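PDB 2IY9: SUBA from Escherichia coli, which cleaves the host endoplasmic reticulum chaperone BiP as the subtilase-family serine protease subunit of an AB5 toxin, provoking a stress response that ends in cell death. Local coordinates for residues R196-P199 with A200-H203; L297-T300 with L301-A305; P309-V312 with D313-T316. All coordinates share one frame; numbering follows the deposited sequence.

Contact 1: residues R196-P199 with A200-H203; sequences RIWP and AAYH
Trp198 and Ala201 meet across a tight reversal of the chain in the subtilisin-like domain, where a cis peptide bond before Pro199 leads into a type I beta turn from Pro199 to Tyr202. One sound backbone hydrogen bond and a weaker one span the reversal. Within the turn, Tyr202 N donates to Pro199 O at 3.1 Å. One step outward, Ala201 N lies 2.8 Å from Ile197 O, a weak bond because it is sharply bent.

The apolar part belongs to the indole. With chi1 at -76°, Trp198 CG stands anti to its own carbonyl carbon, and the ring folds back against the turn, one face toward Ala201. Ala201 CB sits over the five-membered ring in a CH-pi contact, 11° off the ring normal. Tyr202 N lies over the same face toward the benzene end. The indole also meets Trp162 of helix 160-172, while Pro199 packs on Ile177 and Ala179 of strand 176-180. Arg196 runs out extended, its NE bonded to Ile188 O, and only its root joins in, with CB 3.8 Å from Ala201 CB. At the far rim of the indole, Trp198 CZ3 comes to 3.9 Å from Tyr202 CB.

Contact 2: residues L297-T300 with L301-A305; sequences LKRT and LLESA
Thr300 meets the following turn of helix mainly through its carbonyl: Thr300 O accepts from Ser304 N at 3.0 Å, and Ser304 OG lies 2.9 Å from the same oxygen. With chi1 at 76°, Ser304 OG sits between its own backbone N and carbonyl carbon, which turns the hydroxyl back toward the preceding turn. Thr300 OG1 is hydrogen-bonded to Glu296 O, one turn back.

Leu301 belongs to the buried side. Its N donates to Leu297 O at 3.0 Å, nearly straight at 167°, and its side chain reaches out to Val278. Such i to i+4 bonds, repeated by Glu303 N to Arg299 O, are those of an alpha-helix, here part of helix 294-304, whose buried side rests on helices 271-288 and 323-331.

Arg299 occupies an exposed side, next to Glu303 and pointing the same way. The guanidinium and carboxylate planes are 48° apart, and the charges stop short of a salt bridge, with NE of Arg299 4.4 Å from OE1 of Glu303. The closer touch is Arg299 CG to Glu303 OE1, 3.3 Å. A water at the guanidinium edge, in its plane, accepts from Arg299 NE at 2.6 Å and donates weakly to Glu303 OE2.

Contact 3: residues P309-V312 with D313-T316; sequences PSLV and DKVT
An alpha-turn in the loop that joins the two antiparallel strands 306-307 and 319-320 brings Leu311, at the end of a short 3-10 segment, against Lys314 and Val315. One carbonyl grips the turn: Leu311 O accepts from both Lys314 N at 3.0 Å and Val315 N at 2.9 Å. The two donors arrive differently. Val315 N comes almost head-on to the carbonyl, whereas Lys314 N stands well above the carbonyl plane.

Beside this pair of bonds the side chains of Leu311 and Lys314 pass obliquely. Lys314 is bent at chi3 (-91°), which folds its end back toward the leucine. Its CE presses on Leu311 CD2 at 3.3 Å, tighter than a usual carbon contact, and NZ follows at 3.6 Å from the same methyl. A water links the two segments, donating to Ser310 O at 2.8 Å and accepting from Asp313 N at 2.9 Å. Val315 O also receives a CA-H...O contact from Val312 CA, 3.5 Å away.

Asp313 reaches out to a salt bridge with Arg189. The turn lies against loops, with Val315 packed on Leu232 and Val247 and backbone bonds to Gly243 and Asn244, ahead of strand 249-252.

Contact 1 is the most buried of the three, a turn packed on helix 160-172 and strand 176-180, with the side chain of Ile197 about 9 Å from that of Ser272, inferred to belong to the charge relay. Contacts 2 and 3 are partly buried and lie away from the annotated sites. They follow closely in sequence: 297-305 lies on helix 294-304 and its exit, 309-316 in the loop between short strands, and their centres are 16 Å apart. Contacts 1 and 2 both reach strand 176-180, through Pro199 and through Leu297 and Lys298. An aromatic face marks the first contact, regular helical bonding with opposite charges side by side and a water between them the second, and a twice-bonded carbonyl the third.

Contact 1: residues R196-P199 with A200-H203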
loop_
_atom_site.group_PDB
_atom_site.type_symbol
_atom_site.label_atom_id
_atom_site.label_comp_id
_atom_site.label_asym_id
_atom_site.label_seq_id
_atom_site.Cartn_x
_atom_site.Cartn_y
_atom_site.Cartn_z
ATOM N N ARG A 196 -11.460 11.051 -9.035
ATOM C CA ARG A 196 -10.129 10.473 -8.823
ATOM C C ARG A 196 -9.825 10.325 -7.347
ATOM O O ARG A 196 -10.180 11.191 -6.549
ATOM C CB ARG A 196 -9.045 11.317 -9.498
ATOM C CG ARG A 196 -8.998 11.164 -11.012
ATOM C CD ARG A 196 -7.985 12.098 -11.604
ATOM N NE ARG A 196 -7.991 12.052 -13.063
ATOM C CZ ARG A 196 -7.828 13.116 -13.846
ATOM N NH1 ARG A 196 -7.665 14.328 -13.318
ATOM N NH2 ARG A 196 -7.842 12.966 -15.156
ATOM N N ILE A 197 -9.169 9.226 -6.992
ATOM C CA ILE A 197 -8.885 8.927 -5.585
ATOM C C ILE A 197 -7.516 9.459 -5.169
ATOM O O ILE A 197 -6.515 9.237 -5.859
ATOM C CB ILE A 197 -9.012 7.411 -5.291
ATOM C CG1 ILE A 197 -10.434 6.947 -5.612
ATOM C CG2 ILE A 197 -8.683 7.112 -3.842
ATOM C CD1 ILE A 197 -10.536 5.516 -6.023
ATOM N N TRP A 198 -7.509 10.173 -4.044
ATOM C CA TRP A 198 -6.309 10.751 -3.441
ATOM C C TRP A 198 -5.846 9.861 -2.276
ATOM O O TRP A 198 -6.684 9.297 -1.588
ATOM C CB TRP A 198 -6.614 12.176 -2.943
ATOM C CG TRP A 198 -6.668 13.169 -4.078
ATOM C CD1 TRP A 198 -7.731 13.411 -4.904
ATOM C CD2 TRP A 198 -5.609 14.032 -4.518
ATOM N NE1 TRP A 198 -7.395 14.376 -5.834
ATOM C CE2 TRP A 198 -6.100 14.769 -5.620
ATOM C CE3 TRP A 198 -4.292 14.257 -4.088
ATOM C CZ2 TRP A 198 -5.318 15.711 -6.300
ATOM C CZ3 TRP A 198 -3.520 15.197 -4.754
ATOM C CH2 TRP A 198 -4.030 15.903 -5.864
ATOM N N PRO A 199 -4.517 9.763 -2.029
ATOM C CA PRO A 199 -3.438 10.504 -2.686
ATOM C C PRO A 199 -2.916 9.942 -4.007
ATOM O O PRO A 199 -1.989 10.520 -4.567
ATOM C CB PRO A 199 -2.307 10.471 -1.647
ATOM C CG PRO A 199 -2.538 9.205 -0.881
ATOM C CD PRO A 199 -4.001 8.867 -0.974
ATOM N N ALA A 200 -3.486 8.850 -4.519
ATOM C CA ALA A 200 -3.035 8.353 -5.829
ATOM C C ALA A 200 -3.148 9.440 -6.926
ATOM O O ALA A 200 -2.321 9.490 -7.836
ATOM C CB ALA A 200 -3.792 7.090 -6.233
ATOM N N ALA A 201 -4.140 10.322 -6.798
ATOM C CA ALA A 201 -4.415 11.367 -7.807
ATOM C C ALA A 201 -3.365 12.489 -7.842
ATOM O O ALA A 201 -3.375 13.322 -8.755
ATOM C CB ALA A 201 -5.791 11.953 -7.588
ATOM N N TYR A 202 -2.472 12.513 -6.848
ATOM C CA TYR A 202 -1.346 13.430 -6.855
ATOM C C TYR A 202 -0.643 13.291 -8.199
ATOM O O TYR A 202 -0.273 12.181 -8.616
ATOM C CB TYR A 202 -0.393 13.135 -5.689
ATOM C CG TYR A 202 0.792 14.081 -5.569
ATOM C CD1 TYR A 202 0.611 15.470 -5.549
ATOM C CD2 TYR A 202 2.090 13.583 -5.447
ATOM C CE1 TYR A 202 1.705 16.339 -5.430
ATOM C CE2 TYR A 202 3.187 14.438 -5.328
ATOM C CZ TYR A 202 2.980 15.816 -5.324
ATOM O OH TYR A 202 4.055 16.661 -5.206
ATOM N N HIS A 203 -0.501 14.420 -8.892
ATOM C CA HIS A 203 -0.036 14.411 -10.286
ATOM C C HIS A 203 0.951 15.547 -10.547
ATOM O O HIS A 203 0.665 16.456 -11.335
ATOM C CB HIS A 203 -1.238 14.512 -11.226
ATOM C CG HIS A 203 -0.970 14.030 -12.619
ATOM N ND1 HIS A 203 -0.691 12.713 -12.912
ATOM C CD2 HIS A 203 -0.982 14.683 -13.805
ATOM C CE1 HIS A 203 -0.519 12.579 -14.215
ATOM N NE2 HIS A 203 -0.692 13.760 -14.781
#

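Contact 2: residues L297-T300 with L301-A305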
loop_
_atom_site.group_PDB
_atom_site.type_symbol
_atom_site.label_atom_id
_atom_site.label_comp_id
_atom_site.label_asym_id
_atom_site.label_seq_id
_atom_site.Cartn_x
_atom_site.Cartn_y
_atom_site.Cartn_z
ATOM N N LEU A 297 14.401 3.730 -2.058
ATOM C CA LEU A 297 13.407 2.658 -1.936
ATOM C C LEU A 297 12.476 2.628 -3.145
ATOM O O LEU A 297 12.294 1.578 -3.768
ATOM C CB LEU A 297 12.600 2.809 -0.644
ATOM C CG LEU A 297 13.229 2.219 0.623
ATOM C CD1 LEU A 297 12.601 2.861 1.859
ATOM C CD2 LEU A 297 13.030 0.705 0.645
ATOM N N LYS A 298 11.906 3.789 -3.489
ATOM C CA LYS A 298 10.990 3.877 -4.629
ATOM C C LYS A 298 11.672 3.462 -5.939
ATOM O O LYS A 298 11.129 2.639 -6.689
ATOM C CB LYS A 298 10.396 5.278 -4.757
ATOM C CG LYS A 298 9.438 5.434 -5.944
ATOM C CD LYS A 298 8.595 6.709 -5.838
ATOM C CE LYS A 298 7.743 6.873 -7.087
ATOM N NZ LYS A 298 6.918 8.099 -7.006
ATOM N N ARG A 299 12.849 4.031 -6.197
ATOM C CA ARG A 299 13.646 3.683 -7.376
ATOM C C ARG A 299 13.940 2.178 -7.469
ATOM O O ARG A 299 13.734 1.572 -8.513
ATOM C CB ARG A 299 14.963 4.488 -7.391
ATOM C CG ARG A 299 15.839 4.238 -8.615
ATOM C CD ARG A 299 17.145 5.046 -8.560
ATOM N NE ARG A 299 17.993 4.654 -7.428
ATOM C CZ ARG A 299 18.268 5.425 -6.371
ATOM N NH1 ARG A 299 17.779 6.656 -6.272
ATOM N NH2 ARG A 299 19.052 4.962 -5.406
ATOM N N THR A 300 14.423 1.574 -6.385
ATOM C CA THR A 300 14.731 0.146 -6.431
ATOM C C THR A 300 13.472 -0.675 -6.723
ATOM O O THR A 300 13.513 -1.591 -7.537
ATOM C CB THR A 300 15.458 -0.342 -5.167
ATOM O OG1 THR A 300 16.690 0.379 -5.025
ATOM C CG2 THR A 300 15.769 -1.843 -5.262
ATOM N N LEU A 301 12.352 -0.333 -6.094
ATOM C CA LEU A 301 11.086 -1.024 -6.381
ATOM C C LEU A 301 10.712 -0.947 -7.862
ATOM O O LEU A 301 10.413 -1.967 -8.490
ATOM C CB LEU A 301 9.940 -0.457 -5.544
ATOM C CG LEU A 301 8.617 -1.235 -5.689
ATOM C CD1 LEU A 301 8.678 -2.567 -4.923
ATOM C CD2 LEU A 301 7.453 -0.390 -5.199
ATOM N N LEU A 302 10.746 0.265 -8.409
ATOM C CA LEU A 302 10.342 0.498 -9.788
ATOM C C LEU A 302 11.316 -0.068 -10.800
ATOM O O LEU A 302 10.881 -0.677 -11.780
ATOM C CB LEU A 302 10.112 1.987 -10.049
ATOM C CG LEU A 302 9.064 2.625 -9.127
ATOM C CD1 LEU A 302 8.818 4.055 -9.586
ATOM C CD2 LEU A 302 7.754 1.818 -9.082
ATOM N N GLU A 303 12.616 0.142 -10.576
ATOM C CA GLU A 303 13.637 -0.400 -11.478
ATOM C C GLU A 303 13.614 -1.917 -11.529
ATOM O O GLU A 303 13.807 -2.507 -12.592
ATOM C CB GLU A 303 15.044 0.077 -11.092
ATOM C CG GLU A 303 15.443 1.380 -11.769
ATOM C CD GLU A 303 16.780 1.919 -11.288
ATOM O OE1 GLU A 303 17.032 3.124 -11.493
ATOM O OE2 GLU A 303 17.568 1.149 -10.695
ATOM N N SER A 304 13.388 -2.538 -10.374
ATOM C CA SER A 304 13.386 -3.990 -10.269
ATOM C C SER A 304 12.105 -4.635 -10.810
ATOM O O SER A 304 12.071 -5.847 -11.042
ATOM C CB SER A 304 13.603 -4.403 -8.812
ATOM O OG SER A 304 12.405 -4.199 -8.087
ATOM N N ALA A 305 11.042 -3.843 -10.974
ATOM C CA ALA A 305 9.786 -4.363 -11.526
ATOM C C ALA A 305 9.975 -4.986 -12.918
ATOM O O ALA A 305 10.751 -4.479 -13.725
ATOM C CB ALA A 305 8.738 -3.262 -11.595
HETATM O O HOH W 1 18.562 2.132 -7.629
#

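Contact 3: residues P309-V312 with D313-T316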
loop_
_atom_site.group_PDB
_atom_site.type_symbol
_atom_site.label_atom_id
_atom_site.label_comp_id
_atom_site.label_asym_id
_atom_site.label_seq_id
_atom_site.Cartn_x
_atom_site.Cartn_y
_atom_site.Cartn_z
ATOM N N PRO A 309 5.492 -4.843 -22.243
ATOM C CA PRO A 309 5.070 -3.893 -23.277
ATOM C C PRO A 309 3.553 -3.846 -23.426
ATOM O O PRO A 309 3.010 -2.794 -23.746
ATOM C CB PRO A 309 5.716 -4.439 -24.557
ATOM C CG PRO A 309 6.101 -5.839 -24.256
ATOM C CD PRO A 309 6.394 -5.878 -22.783
ATOM N N SER A 310 2.888 -4.977 -23.173
ATOM C CA SER A 310 1.434 -5.077 -23.263
ATOM C C SER A 310 0.692 -4.226 -22.223
ATOM O O SER A 310 -0.491 -3.943 -22.392
ATOM C CB SER A 310 0.974 -6.547 -23.200
ATOM O OG SER A 310 1.319 -7.148 -21.959
ATOM N N LEU A 311 1.393 -3.819 -21.160
ATOM C CA LEU A 311 0.776 -3.077 -20.050
ATOM C C LEU A 311 1.096 -1.581 -20.028
ATOM O O LEU A 311 0.661 -0.866 -19.127
ATOM C CB LEU A 311 1.170 -3.711 -18.703
ATOM C CG LEU A 311 0.648 -5.133 -18.447
ATOM C CD1 LEU A 311 1.174 -5.684 -17.125
ATOM C CD2 LEU A 311 -0.870 -5.187 -18.473
ATOM N N VAL A 312 1.830 -1.098 -21.028
ATOM C CA VAL A 312 2.257 0.306 -21.031
ATOM C C VAL A 312 1.079 1.308 -21.027
ATOM O O VAL A 312 1.160 2.338 -20.364
ATOM C CB VAL A 312 3.295 0.588 -22.148
ATOM C CG1 VAL A 312 3.661 2.077 -22.205
ATOM C CG2 VAL A 312 4.559 -0.258 -21.903
ATOM N N ASP A 313 -0.021 1.004 -21.718
ATOM C CA ASP A 313 -1.188 1.910 -21.675
ATOM C C ASP A 313 -1.841 1.998 -20.294
ATOM O O ASP A 313 -2.471 3.000 -19.978
ATOM C CB ASP A 313 -2.270 1.546 -22.704
ATOM C CG ASP A 313 -3.405 2.571 -22.736
ATOM O OD1 ASP A 313 -3.141 3.739 -23.095
ATOM O OD2 ASP A 313 -4.551 2.226 -22.370
ATOM N N LYS A 314 -1.679 0.942 -19.491
ATOM C CA LYS A 314 -2.375 0.777 -18.219
ATOM C C LYS A 314 -1.510 1.214 -17.027
ATOM O O LYS A 314 -2.034 1.674 -16.011
ATOM C CB LYS A 314 -2.808 -0.691 -18.039
ATOM C CG LYS A 314 -3.759 -1.234 -19.145
ATOM C CD LYS A 314 -4.533 -2.496 -18.715
ATOM C CE LYS A 314 -3.774 -3.794 -19.071
ATOM N NZ LYS A 314 -4.469 -5.119 -18.756
ATOM N N VAL A 315 -0.189 1.083 -17.173
ATOM C CA VAL A 315 0.765 1.298 -16.082
ATOM C C VAL A 315 2.018 1.947 -16.660
ATOM O O VAL A 315 2.515 1.522 -17.712
ATOM C CB VAL A 315 1.191 -0.059 -15.432
ATOM C CG1 VAL A 315 2.236 0.156 -14.323
ATOM C CG2 VAL A 315 -0.009 -0.829 -14.897
ATOM N N THR A 316 2.540 2.961 -15.971
ATOM C CA THR A 316 3.799 3.575 -16.385
ATOM C C THR A 316 4.849 2.498 -16.585
ATOM O O THR A 316 5.123 1.686 -15.687
ATOM C CB THR A 316 4.282 4.656 -15.394
ATOM O OG1 THR A 316 3.316 5.707 -15.366
ATOM C CG2 THR A 316 5.649 5.244 -15.825
HETATM O O HOH W 2 -0.640 -1.335 -23.270
#